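Local coordinates for hypothetical protein HI0074 (PDB 1JOG), which probably acts as the RNase toxin of a type VII toxin-antitoxin system, forming a homodimer that its cognate antitoxin MntA neutralises, at residues N29-Q34 with T41-A46; E55-M60 with S97-Y102; K59-Q64 with F90-D95; R106-H111 with M119-Q124. All coordinates share one frame; numbering follows the deposited sequence.

Contact 1 of 4, residues N29-Q34 with T41-A46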
loop_
_atom_site.group_PDB
_atom_site.type_symbol
_atom_site.label_atom_id
_atom_site.label_comp_id
_atom_site.label_asym_id
_atom_site.label_seq_id
_atom_site.Cartn_x
_atom_site.Cartn_y
_atom_site.Cartn_z
ATOM N N ASN A 29 23.741 10.447 6.057
ATOM C CA ASN A 29 24.238 11.699 5.527
ATOM C C ASN A 29 23.416 12.171 4.356
ATOM O O ASN A 29 23.205 13.356 4.188
ATOM C CB ASN A 29 25.680 11.525 5.034
ATOM C CG ASN A 29 26.681 11.898 6.073
ATOM O OD1 ASN A 29 26.583 12.976 6.679
ATOM N ND2 ASN A 29 27.670 11.030 6.282
ATOM N N TRP A 30 22.971 11.236 3.525
ATOM C CA TRP A 30 22.205 11.628 2.349
ATOM C C TRP A 30 20.791 11.882 2.734
ATOM O O TRP A 30 20.268 12.942 2.374
ATOM C CB TRP A 30 22.230 10.553 1.289
ATOM C CG TRP A 30 21.402 10.954 0.152
ATOM C CD1 TRP A 30 21.758 11.789 -0.850
ATOM C CD2 TRP A 30 20.052 10.578 -0.096
ATOM N NE1 TRP A 30 20.722 11.967 -1.703
ATOM C CE2 TRP A 30 19.654 11.224 -1.276
ATOM C CE3 TRP A 30 19.149 9.746 0.553
ATOM C CZ2 TRP A 30 18.374 11.067 -1.833
ATOM C CZ3 TRP A 30 17.893 9.579 0.017
ATOM C CH2 TRP A 30 17.509 10.243 -1.182
ATOM N N PHE A 31 20.182 10.916 3.457
ATOM C CA PHE A 31 18.794 10.994 3.961
ATOM C C PHE A 31 18.555 12.159 4.974
ATOM O O PHE A 31 17.496 12.760 4.964
ATOM C CB PHE A 31 18.396 9.675 4.633
ATOM C CG PHE A 31 16.931 9.596 5.018
ATOM C CD1 PHE A 31 15.970 9.191 4.103
ATOM C CD2 PHE A 31 16.542 9.828 6.316
ATOM C CE1 PHE A 31 14.696 9.030 4.458
ATOM C CE2 PHE A 31 15.249 9.675 6.700
ATOM C CZ PHE A 31 14.308 9.268 5.788
ATOM N N ASP A 32 19.527 12.517 5.815
ATOM C CA ASP A 32 19.289 13.639 6.771
ATOM C C ASP A 32 19.149 15.044 6.104
ATOM O O ASP A 32 18.569 15.973 6.668
ATOM C CB ASP A 32 20.424 13.696 7.798
ATOM C CG ASP A 32 20.424 12.515 8.734
ATOM O OD1 ASP A 32 21.462 12.319 9.410
ATOM O OD2 ASP A 32 19.399 11.799 8.810
HETATM N N MSE A 33 19.712 15.168 4.912
HETATM C CA MSE A 33 19.740 16.372 4.092
HETATM C C MSE A 33 18.447 16.657 3.326
HETATM O O MSE A 33 18.114 17.803 3.052
HETATM C CB MSE A 33 20.890 16.227 3.038
HETATM C CG MSE A 33 22.327 16.355 3.539
HETATM SE SE MSE A 33 23.606 16.195 2.106
HETATM C CE MSE A 33 22.822 17.419 0.904
ATOM N N GLN A 34 17.772 15.586 2.922
ATOM C CA GLN A 34 16.574 15.659 2.099
ATOM C C GLN A 34 15.434 16.433 2.700
ATOM O O GLN A 34 15.325 16.546 3.910
ATOM C CB GLN A 34 16.054 14.267 1.783
ATOM C CG GLN A 34 17.099 13.333 1.251
ATOM C CD GLN A 34 17.923 13.938 0.143
ATOM O OE1 GLN A 34 17.403 14.487 -0.831
ATOM N NE2 GLN A 34 19.226 13.819 0.273
ATOM N N THR A 41 8.206 10.259 2.399
ATOM C CA THR A 41 7.593 9.636 1.254
ATOM C C THR A 41 8.400 8.364 1.043
ATOM O O THR A 41 7.851 7.331 0.715
ATOM C CB THR A 41 7.676 10.505 0.043
ATOM O OG1 THR A 41 6.691 11.553 0.173
ATOM C CG2 THR A 41 7.396 9.641 -1.313
ATOM N N LEU A 42 9.700 8.460 1.307
ATOM C CA LEU A 42 10.622 7.353 1.159
ATOM C C LEU A 42 10.355 6.232 2.128
ATOM O O LEU A 42 10.560 5.060 1.793
ATOM C CB LEU A 42 12.053 7.798 1.348
ATOM C CG LEU A 42 12.710 8.351 0.100
ATOM C CD1 LEU A 42 14.095 8.900 0.454
ATOM C CD2 LEU A 42 12.735 7.225 -0.974
ATOM N N ILE A 43 9.945 6.589 3.329
ATOM C CA ILE A 43 9.603 5.571 4.316
ATOM C C ILE A 43 8.263 5.006 3.920
ATOM O O ILE A 43 8.037 3.814 4.055
ATOM C CB ILE A 43 9.527 6.196 5.752
ATOM C CG1 ILE A 43 10.951 6.348 6.302
ATOM C CG2 ILE A 43 8.727 5.289 6.710
ATOM C CD1 ILE A 43 10.925 6.794 7.750
ATOM N N ALA A 44 7.349 5.871 3.467
ATOM C CA ALA A 44 6.026 5.435 2.966
ATOM C C ALA A 44 6.293 4.382 1.853
ATOM O O ALA A 44 5.754 3.302 1.867
ATOM C CB ALA A 44 5.300 6.593 2.343
ATOM N N GLY A 45 7.195 4.714 0.929
ATOM C CA GLY A 45 7.518 3.842 -0.196
ATOM C C GLY A 45 8.152 2.516 0.159
ATOM O O GLY A 45 7.820 1.517 -0.454
ATOM N N ALA A 46 9.078 2.540 1.115
ATOM C CA ALA A 46 9.756 1.335 1.620
ATOM C C ALA A 46 8.687 0.433 2.252
ATOM O O ALA A 46 8.758 -0.745 2.117
ATOM C CB ALA A 46 10.808 1.683 2.660
#
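L42, early in helix 36-68, reaches back to the two aromatic rings of W30 and F31, and the whole contact is apolar. Its CD1 methyl does most of the touching. It sits 3.9 Å from CZ3 of W30, close to the plane of the indole, and 4.1 Å from CE1 of F31, again at the edge and near the ring plane. A single methyl therefore meets two ring rims, with the L42 side chain crossing W30 at about a right angle and running past F31 in the opposite direction. Both aromatics have CG anti to the backbone N (chi1 177° for W30, -172° for F31), which swings the rings across to the longer helix. I43 adds a looser touch, its CG1 lying 4.5 Å from CZ of F31 in an oblique approach.

The polar groups nearby do not link the two segments. The Q34 amide lies over one face of the W30 indole, but its modelled position is doubtful. Just before helix 28-31, D27 OD1 accepts a hydrogen bond from W30 N. On the other side, T41 OG1 is hydrogen-bonded to the carbonyl oxygen of I37 and to OG1 of T21 of the second subunit.

Beyond the pair, L42 also packs on T41 of the second subunit and W30 on V38 of that subunit. This is the connection between helix 28-31 and helix 36-68 in an all-helical bundle, packed by aromatic and aliphatic side chains beside the homodimer interface.

Contact 2 of 4, residues E55-M60 with S97-Y102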
loop_
_atom_site.group_PDB
_atom_site.type_symbol
_atom_site.label_atom_id
_atom_site.label_comp_id
_atom_site.label_asym_id
_atom_site.label_seq_id
_atom_site.Cartn_x
_atom_site.Cartn_y
_atom_site.Cartn_z
ATOM N N GLU A 55 3.366 -10.163 0.296
ATOM C CA GLU A 55 2.336 -10.733 -0.564
ATOM C C GLU A 55 2.904 -11.755 -1.592
ATOM O O GLU A 55 2.491 -12.896 -1.599
ATOM C CB GLU A 55 1.621 -9.659 -1.338
ATOM C CG GLU A 55 0.124 -9.693 -1.188
ATOM C CD GLU A 55 -0.298 -8.746 -0.094
ATOM O OE1 GLU A 55 -0.275 -9.169 1.078
ATOM O OE2 GLU A 55 -0.619 -7.566 -0.401
ATOM N N LEU A 56 3.906 -11.339 -2.349
ATOM C CA LEU A 56 4.539 -12.176 -3.365
ATOM C C LEU A 56 5.168 -13.381 -2.701
ATOM O O LEU A 56 5.030 -14.539 -3.183
ATOM C CB LEU A 56 5.581 -11.379 -4.158
ATOM C CG LEU A 56 5.444 -10.453 -5.410
ATOM C CD1 LEU A 56 4.039 -10.242 -5.811
ATOM C CD2 LEU A 56 6.087 -9.064 -5.175
ATOM N N SER A 57 5.836 -13.142 -1.571
ATOM C CA SER A 57 6.462 -14.291 -0.868
ATOM C C SER A 57 5.368 -15.290 -0.550
ATOM O O SER A 57 5.590 -16.490 -0.670
ATOM C CB SER A 57 7.168 -13.902 0.472
ATOM O OG SER A 57 8.307 -13.064 0.232
ATOM N N LEU A 58 4.186 -14.818 -0.125
ATOM C CA LEU A 58 3.160 -15.787 0.182
ATOM C C LEU A 58 2.541 -16.376 -1.077
ATOM O O LEU A 58 2.089 -17.529 -1.074
ATOM C CB LEU A 58 2.105 -15.222 1.130
ATOM C CG LEU A 58 2.592 -15.694 2.499
ATOM C CD1 LEU A 58 2.972 -14.538 3.419
ATOM C CD2 LEU A 58 1.573 -16.620 3.084
ATOM N N LYS A 59 2.535 -15.614 -2.163
ATOM C CA LYS A 59 1.963 -16.164 -3.373
ATOM C C LYS A 59 2.862 -17.313 -3.805
ATOM O O LYS A 59 2.357 -18.340 -4.162
ATOM C CB LYS A 59 1.835 -15.119 -4.480
ATOM C CG LYS A 59 0.456 -14.550 -4.581
ATOM C CD LYS A 59 0.448 -13.053 -4.350
ATOM C CE LYS A 59 -0.960 -12.435 -4.465
ATOM N NZ LYS A 59 -0.785 -10.953 -4.713
HETATM N N MSE A 60 4.182 -17.148 -3.685
HETATM C CA MSE A 60 5.151 -18.175 -4.084
HETATM C C MSE A 60 5.094 -19.407 -3.209
HETATM O O MSE A 60 5.196 -20.500 -3.718
HETATM C CB MSE A 60 6.604 -17.622 -4.063
HETATM C CG MSE A 60 6.837 -16.553 -5.156
HETATM SE SE MSE A 60 6.614 -17.318 -6.960
HETATM C CE MSE A 60 5.114 -16.655 -7.554
ATOM N N SER A 97 6.380 -18.220 13.273
ATOM C CA SER A 97 5.875 -17.203 14.222
ATOM C C SER A 97 6.224 -15.860 13.599
ATOM O O SER A 97 5.458 -14.892 13.645
ATOM C CB SER A 97 6.561 -17.349 15.566
ATOM O OG SER A 97 7.950 -17.327 15.384
ATOM N N LYS A 98 7.345 -15.838 12.913
ATOM C CA LYS A 98 7.747 -14.620 12.193
ATOM C C LYS A 98 6.820 -14.204 11.010
ATOM O O LYS A 98 6.495 -13.009 10.835
ATOM C CB LYS A 98 9.142 -14.802 11.638
ATOM C CG LYS A 98 10.199 -14.707 12.635
ATOM C CD LYS A 98 11.523 -14.936 11.987
ATOM C CE LYS A 98 12.537 -15.256 13.053
ATOM N NZ LYS A 98 12.382 -16.674 13.490
ATOM N N TRP A 99 6.421 -15.167 10.178
ATOM C CA TRP A 99 5.531 -14.815 9.060
ATOM C C TRP A 99 4.190 -14.442 9.628
ATOM O O TRP A 99 3.508 -13.570 9.091
ATOM C CB TRP A 99 5.430 -15.959 8.058
ATOM C CG TRP A 99 6.726 -16.068 7.326
ATOM C CD1 TRP A 99 7.840 -16.878 7.649
ATOM C CD2 TRP A 99 7.112 -15.302 6.208
ATOM N NE1 TRP A 99 8.856 -16.625 6.774
ATOM C CE2 TRP A 99 8.437 -15.674 5.873
ATOM C CE3 TRP A 99 6.476 -14.330 5.446
ATOM C CZ2 TRP A 99 9.124 -15.097 4.821
ATOM C CZ3 TRP A 99 7.193 -13.747 4.416
ATOM C CH2 TRP A 99 8.477 -14.123 4.105
ATOM N N VAL A 100 3.837 -15.041 10.770
ATOM C CA VAL A 100 2.580 -14.693 11.387
ATOM C C VAL A 100 2.661 -13.224 11.811
ATOM O O VAL A 100 1.714 -12.447 11.675
ATOM C CB VAL A 100 2.296 -15.591 12.589
ATOM C CG1 VAL A 100 1.160 -15.008 13.386
ATOM C CG2 VAL A 100 1.896 -16.974 12.133
ATOM N N ALA A 101 3.823 -12.835 12.305
ATOM C CA ALA A 101 4.023 -11.463 12.730
ATOM C C ALA A 101 4.096 -10.559 11.481
ATOM O O ALA A 101 3.607 -9.428 11.516
ATOM C CB ALA A 101 5.344 -11.358 13.608
ATOM N N TYR A 102 4.704 -11.020 10.385
ATOM C CA TYR A 102 4.745 -10.178 9.153
ATOM C C TYR A 102 3.308 -9.845 8.629
ATOM O O TYR A 102 3.036 -8.779 8.107
ATOM C CB TYR A 102 5.578 -10.884 8.100
ATOM C CG TYR A 102 7.036 -11.053 8.495
ATOM C CD1 TYR A 102 7.819 -12.091 7.967
ATOM C CD2 TYR A 102 7.626 -10.172 9.406
ATOM C CE1 TYR A 102 9.125 -12.238 8.344
ATOM C CE2 TYR A 102 8.912 -10.304 9.791
ATOM C CZ TYR A 102 9.671 -11.344 9.274
ATOM O OH TYR A 102 10.961 -11.555 9.779
#
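S57 OG is hydrogen-bonded to the carbonyl oxygen of V53, one turn earlier in helix 36-68, and lies 4.0 Å from CH2 of the W99 indole. Tied back to its own helix, the hydroxyl has its polar need met in a buried place, and the serine can pack against the tryptophan largely through carbon. The OG stands anti to the carbonyl carbon (chi1 -66°), the side of CB from which it can reach that earlier carbonyl. CB itself comes to 3.9 Å from CH2 of W99 and is equally near CZ3, approaching the benzo ring obliquely.

L58 supplies the second touch. Its CD1 methyl is 4.1 Å from CE3 of W99, and the two side chains slide past each other in opposite directions. The indole thus reaches between the helices and meets two successive residues of helix 36-68 with the six-membered end of its ring system.

Behind that ring, Y102, one turn on in helix 96-106, places CD1 3.6 Å above the indole plane toward the rim, while CE3 of W99 lies in the plane of the tyrosine ring at its edge. The Y102 hydroxyl bonds to D127 of helix 125-140, whose F128 meets the tyrosine ring edge-to-face. L84 of helix 80-89 also packs on W99, and L11 of helix 8-26 on S57.

With three other helices of the chain converging here, this is the buried centre of the bundle, with W99 packed between helices 36-68 and 96-106, consistent with the helical fold of the nucleotidyltransferase substrate-binding family.

Contact 3 of 4, residues K59-Q64 with F90-D95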
loop_
_atom_site.group_PDB
_atom_site.type_symbol
_atom_site.label_atom_id
_atom_site.label_comp_id
_atom_site.label_asym_id
_atom_site.label_seq_id
_atom_site.Cartn_x
_atom_site.Cartn_y
_atom_site.Cartn_z
ATOM N N LYS A 59 2.535 -15.614 -2.163
ATOM C CA LYS A 59 1.963 -16.164 -3.373
ATOM C C LYS A 59 2.862 -17.313 -3.805
ATOM O O LYS A 59 2.357 -18.340 -4.162
ATOM C CB LYS A 59 1.835 -15.119 -4.480
ATOM C CG LYS A 59 0.456 -14.550 -4.581
ATOM C CD LYS A 59 0.448 -13.053 -4.350
ATOM C CE LYS A 59 -0.960 -12.435 -4.465
ATOM N NZ LYS A 59 -0.785 -10.953 -4.713
HETATM N N MSE A 60 4.182 -17.148 -3.685
HETATM C CA MSE A 60 5.151 -18.175 -4.084
HETATM C C MSE A 60 5.094 -19.407 -3.209
HETATM O O MSE A 60 5.196 -20.500 -3.718
HETATM C CB MSE A 60 6.604 -17.622 -4.063
HETATM C CG MSE A 60 6.837 -16.553 -5.156
HETATM SE SE MSE A 60 6.614 -17.318 -6.960
HETATM C CE MSE A 60 5.114 -16.655 -7.554
HETATM N N MSE A 61 4.925 -19.256 -1.903
HETATM C CA MSE A 61 4.841 -20.433 -1.100
HETATM C C MSE A 61 3.595 -21.153 -1.609
HETATM O O MSE A 61 3.557 -22.354 -1.637
HETATM C CB MSE A 61 4.604 -20.114 0.371
HETATM C CG MSE A 61 5.782 -19.475 1.087
HETATM SE SE MSE A 61 5.208 -18.967 2.913
HETATM C CE MSE A 61 6.583 -17.522 2.836
ATOM N N LYS A 62 2.565 -20.402 -1.969
ATOM C CA LYS A 62 1.324 -21.002 -2.376
ATOM C C LYS A 62 1.520 -21.757 -3.694
ATOM O O LYS A 62 1.256 -22.964 -3.795
ATOM C CB LYS A 62 0.273 -19.932 -2.540
ATOM C CG LYS A 62 -1.122 -20.519 -2.538
ATOM C CD LYS A 62 -2.225 -19.449 -2.569
ATOM C CE LYS A 62 -3.561 -20.052 -3.055
ATOM N NZ LYS A 62 -4.761 -19.192 -2.801
ATOM N N ARG A 63 2.024 -21.065 -4.705
ATOM C CA ARG A 63 2.207 -21.747 -5.953
ATOM C C ARG A 63 3.133 -22.923 -5.789
ATOM O O ARG A 63 3.002 -23.887 -6.515
ATOM C CB ARG A 63 2.767 -20.840 -7.025
ATOM C CG ARG A 63 1.892 -20.773 -8.251
ATOM C CD ARG A 63 2.303 -19.634 -9.177
ATOM N NE ARG A 63 3.759 -19.600 -9.361
ATOM C CZ ARG A 63 4.356 -18.632 -10.057
ATOM N NH1 ARG A 63 3.607 -17.644 -10.617
ATOM N NH2 ARG A 63 5.693 -18.655 -10.187
ATOM N N GLN A 64 4.052 -22.858 -4.835
ATOM C CA GLN A 64 5.017 -23.934 -4.650
ATOM C C GLN A 64 4.299 -25.176 -4.177
ATOM O O GLN A 64 4.476 -26.213 -4.736
ATOM C CB GLN A 64 6.060 -23.517 -3.641
ATOM C CG GLN A 64 7.112 -24.533 -3.353
ATOM C CD GLN A 64 8.038 -24.746 -4.509
ATOM O OE1 GLN A 64 8.211 -23.865 -5.335
ATOM N NE2 GLN A 64 8.654 -25.920 -4.574
ATOM N N PHE A 90 7.984 -28.017 3.957
ATOM C CA PHE A 90 8.914 -28.055 2.846
ATOM C C PHE A 90 10.179 -27.303 3.173
ATOM O O PHE A 90 11.004 -27.134 2.288
ATOM C CB PHE A 90 8.287 -27.473 1.575
ATOM C CG PHE A 90 7.092 -28.263 1.054
ATOM C CD1 PHE A 90 6.235 -28.954 1.938
ATOM C CD2 PHE A 90 6.790 -28.283 -0.311
ATOM C CE1 PHE A 90 5.079 -29.657 1.472
ATOM C CE2 PHE A 90 5.651 -28.975 -0.813
ATOM C CZ PHE A 90 4.790 -29.664 0.089
ATOM N N GLY A 91 10.359 -26.843 4.432
ATOM C CA GLY A 91 11.618 -26.129 4.743
ATOM C C GLY A 91 11.779 -24.877 3.856
ATOM O O GLY A 91 12.904 -24.492 3.517
ATOM N N LEU A 92 10.655 -24.253 3.448
ATOM C CA LEU A 92 10.668 -23.025 2.624
ATOM C C LEU A 92 10.903 -21.844 3.603
ATOM O O LEU A 92 11.611 -20.930 3.299
ATOM C CB LEU A 92 9.351 -22.862 1.863
ATOM C CG LEU A 92 9.123 -23.669 0.546
ATOM C CD1 LEU A 92 7.703 -23.303 -0.095
ATOM C CD2 LEU A 92 10.212 -23.301 -0.490
ATOM N N ILE A 93 10.336 -21.915 4.799
ATOM C CA ILE A 93 10.578 -20.906 5.828
ATOM C C ILE A 93 11.077 -21.806 6.919
ATOM O O ILE A 93 11.058 -23.047 6.745
ATOM C CB ILE A 93 9.264 -20.177 6.302
ATOM C CG1 ILE A 93 8.161 -21.173 6.699
ATOM C CG2 ILE A 93 8.848 -19.255 5.139
ATOM C CD1 ILE A 93 6.970 -20.574 7.435
ATOM N N GLY A 94 11.502 -21.216 8.033
ATOM C CA GLY A 94 12.006 -22.019 9.134
ATOM C C GLY A 94 11.338 -21.660 10.439
ATOM O O GLY A 94 11.382 -22.420 11.409
ATOM N N ASP A 95 10.710 -20.489 10.464
ATOM C CA ASP A 95 10.003 -20.047 11.664
ATOM C C ASP A 95 8.721 -19.401 11.164
ATOM O O ASP A 95 8.785 -18.424 10.446
ATOM C CB ASP A 95 10.872 -19.025 12.437
ATOM C CG ASP A 95 10.331 -18.687 13.816
ATOM O OD1 ASP A 95 11.173 -18.696 14.738
ATOM O OD2 ASP A 95 9.110 -18.410 13.994
#
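M61, a selenomethionine, has CG anti to its carbonyl carbon (chi1 -70°) and runs extended beyond it, which carries its CE methyl out to 3.7 Å from CG2 of I93; the two side chains cross at about a right angle. Q64 takes the other course. CG is anti to the backbone N (chi1 180°), and the chain then bends at chi2 (69°), offering the aliphatic flank CB-CG to L92. CD1 of L92 lies 3.5 Å from that CG and 3.9 Å from CB, and it also reaches to 4.2 Å from CA of M61. The polar end of Q64 goes its own way, NE2 bonding to OD2 of D68 in the same helix.

A Schellman motif ends helix 80-89: G91, at positive phi, is its C-prime residue, with L92 N bonded to the carbonyl oxygen of A87 and G91 N to that of L88. L92 and I93 then bring their side chains against helix 36-68 before the next helix starts. D95 takes the N-cap position of helix 96-106, its OD2 making a weak bond to S97 N, while L139 of helix 125-140 packs on both L92 and Q64.

Contact 4 of 4, residues R106-H111 with M119-Q124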
loop_
_atom_site.group_PDB
_atom_site.type_symbol
_atom_site.label_atom_id
_atom_site.label_comp_id
_atom_site.label_asym_id
_atom_site.label_seq_id
_atom_site.Cartn_x
_atom_site.Cartn_y
_atom_site.Cartn_z
ATOM N N ARG A 106 1.681 -6.517 8.200
ATOM C CA ARG A 106 0.977 -6.132 6.990
ATOM C C ARG A 106 -0.406 -5.542 7.186
ATOM O O ARG A 106 -0.716 -4.552 6.504
ATOM C CB ARG A 106 0.869 -7.194 5.916
ATOM C CG ARG A 106 0.290 -6.430 4.716
ATOM C CD ARG A 106 0.195 -7.157 3.484
ATOM N NE ARG A 106 -0.313 -6.317 2.402
ATOM C CZ ARG A 106 -1.161 -5.313 2.593
ATOM N NH1 ARG A 106 -1.597 -4.975 3.812
ATOM N NH2 ARG A 106 -1.641 -4.696 1.543
ATOM N N ASN A 107 -1.195 -6.119 8.094
ATOM C CA ASN A 107 -2.562 -5.652 8.418
ATOM C C ASN A 107 -2.615 -4.330 9.169
ATOM O O ASN A 107 -3.701 -3.935 9.515
ATOM C CB ASN A 107 -3.318 -6.630 9.293
ATOM C CG ASN A 107 -3.530 -8.043 8.609
ATOM O OD1 ASN A 107 -3.755 -8.134 7.401
ATOM N ND2 ASN A 107 -3.487 -9.125 9.409
ATOM N N ILE A 108 -1.479 -3.678 9.488
ATOM C CA ILE A 108 -1.570 -2.358 10.123
ATOM C C ILE A 108 -0.916 -1.300 9.228
ATOM O O ILE A 108 -0.901 -0.115 9.561
ATOM C CB ILE A 108 -0.882 -2.323 11.540
ATOM C CG1 ILE A 108 0.595 -2.734 11.456
ATOM C CG2 ILE A 108 -1.685 -3.178 12.433
ATOM C CD1 ILE A 108 1.253 -2.957 12.751
ATOM N N THR A 109 -0.333 -1.727 8.104
ATOM C CA THR A 109 0.283 -0.740 7.231
ATOM C C THR A 109 -0.754 0.261 6.722
ATOM O O THR A 109 -0.357 1.344 6.301
ATOM C CB THR A 109 1.004 -1.363 6.049
ATOM O OG1 THR A 109 0.054 -2.001 5.217
ATOM C CG2 THR A 109 2.043 -2.350 6.535
ATOM N N SER A 110 -2.055 -0.079 6.748
ATOM C CA SER A 110 -3.089 0.897 6.332
ATOM C C SER A 110 -3.171 2.016 7.374
ATOM O O SER A 110 -3.839 3.041 7.150
ATOM C CB SER A 110 -4.510 0.295 6.203
ATOM O OG SER A 110 -5.059 -0.152 7.470
ATOM N N HIS A 111 -2.502 1.829 8.510
ATOM C CA HIS A 111 -2.496 2.901 9.545
ATOM C C HIS A 111 -1.233 3.737 9.448
ATOM O O HIS A 111 -1.033 4.690 10.196
ATOM C CB HIS A 111 -2.608 2.314 10.952
ATOM C CG HIS A 111 -3.879 1.580 11.160
ATOM N ND1 HIS A 111 -4.891 1.605 10.227
ATOM C CD2 HIS A 111 -4.284 0.742 12.139
ATOM C CE1 HIS A 111 -5.869 0.807 10.622
ATOM N NE2 HIS A 111 -5.524 0.269 11.780
HETATM N N MSE A 119 7.082 4.565 11.444
HETATM C CA MSE A 119 8.506 4.375 11.852
HETATM C C MSE A 119 8.608 2.967 12.480
HETATM O O MSE A 119 9.576 2.221 12.298
HETATM C CB MSE A 119 8.912 5.386 12.964
HETATM C CG MSE A 119 9.023 6.884 12.520
HETATM SE SE MSE A 119 10.108 7.139 10.965
HETATM C CE MSE A 119 11.747 6.201 11.302
ATOM N N ALA A 120 7.584 2.631 13.252
ATOM C CA ALA A 120 7.578 1.356 13.947
ATOM C C ALA A 120 7.585 0.205 12.914
ATOM O O ALA A 120 8.311 -0.784 13.072
ATOM C CB ALA A 120 6.366 1.279 14.860
ATOM N N VAL A 121 6.823 0.344 11.836
ATOM C CA VAL A 121 6.798 -0.713 10.860
ATOM C C VAL A 121 8.114 -0.717 10.081
ATOM O O VAL A 121 8.663 -1.775 9.740
ATOM C CB VAL A 121 5.565 -0.548 9.918
ATOM C CG1 VAL A 121 5.700 -1.410 8.639
ATOM C CG2 VAL A 121 4.318 -0.922 10.687
ATOM N N TYR A 122 8.670 0.455 9.853
ATOM C CA TYR A 122 9.881 0.480 9.037
ATOM C C TYR A 122 11.047 -0.160 9.769
ATOM O O TYR A 122 11.863 -0.862 9.204
ATOM C CB TYR A 122 10.178 1.906 8.629
ATOM C CG TYR A 122 11.457 2.066 7.816
ATOM C CD1 TYR A 122 11.441 1.878 6.437
ATOM C CD2 TYR A 122 12.688 2.289 8.441
ATOM C CE1 TYR A 122 12.658 1.873 5.662
ATOM C CE2 TYR A 122 13.935 2.318 7.695
ATOM C CZ TYR A 122 13.892 2.103 6.294
ATOM O OH TYR A 122 15.041 2.157 5.507
ATOM N N ALA A 123 11.105 0.086 11.057
ATOM C CA ALA A 123 12.149 -0.469 11.883
ATOM C C ALA A 123 12.178 -2.029 11.804
ATOM O O ALA A 123 13.169 -2.676 12.117
ATOM C CB ALA A 123 11.886 -0.037 13.349
ATOM N N GLN A 124 11.051 -2.633 11.477
ATOM C CA GLN A 124 10.971 -4.077 11.430
ATOM C C GLN A 124 11.425 -4.608 10.075
ATOM O O GLN A 124 11.565 -5.810 9.924
ATOM C CB GLN A 124 9.493 -4.539 11.735
ATOM C CG GLN A 124 8.874 -4.079 13.061
ATOM C CD GLN A 124 7.362 -4.441 13.253
ATOM O OE1 GLN A 124 6.884 -5.465 12.763
ATOM N NE2 GLN A 124 6.628 -3.600 14.001
#
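I108 and T109, both inside the RX(4)HXY motif that runs from R106 to Y113, pack against V121 of helix 115-123. By similarity, R106 and H111 of this motif are active-site residues of the toxin, and the contact packs the loop that carries them against helix 115-123.

The touching across the contact is done by methyl and methylene groups, and V121 gives one branch to each partner. Its CG2 faces CG1 of I108 at 4.2 Å, and its CG1 faces the CG2 methyl of T109 at 4.3 Å. M105 of helix 96-106 also covers V121, while T109 lies on I47 of helix 36-68.

Hydrogen bonds shape the loop from within. A type I beta turn spans R106 to T109, with T109 N to R106 O at 3.3 Å. A short 3-10 segment, 109-111, begins at T109, and H111 N bonds to I108 O at 2.7 Å. The T109 hydroxyl, in turn, is hydrogen-bonded outside the loop, to OE1 of E51 in helix 36-68.

R106 is paired with acids of that same helix. R106 CB points away from helix 115-123, and its NE forms a salt bridge with OE2 of E55, while its NH2 makes a long, weak ion pair with OE2 of E51.

How the contacts relate
Helix 36-68 is the common element of contacts 1, 2 and 3. Contacts 1 and 3 lie near its two ends, on opposite sides of the chain's centre, with centres 32 Å apart. Contacts 2 and 3 merge into one core: they share K59 and M60, their centres are 9 Å apart, and CE of M61 lies 4.0 Å from CE2 of W99. Contact 4, which holds the probable active-site residues R106 and H111, touches contacts 1 and 2 but not contact 3. OE2 of E55 in contact 2 is 3.1 Å from NE of R106, and A46 CB in contact 1 touches CE1 of Y122 at 3.5 Å. Contacts 1 and 4 also both touch the second subunit.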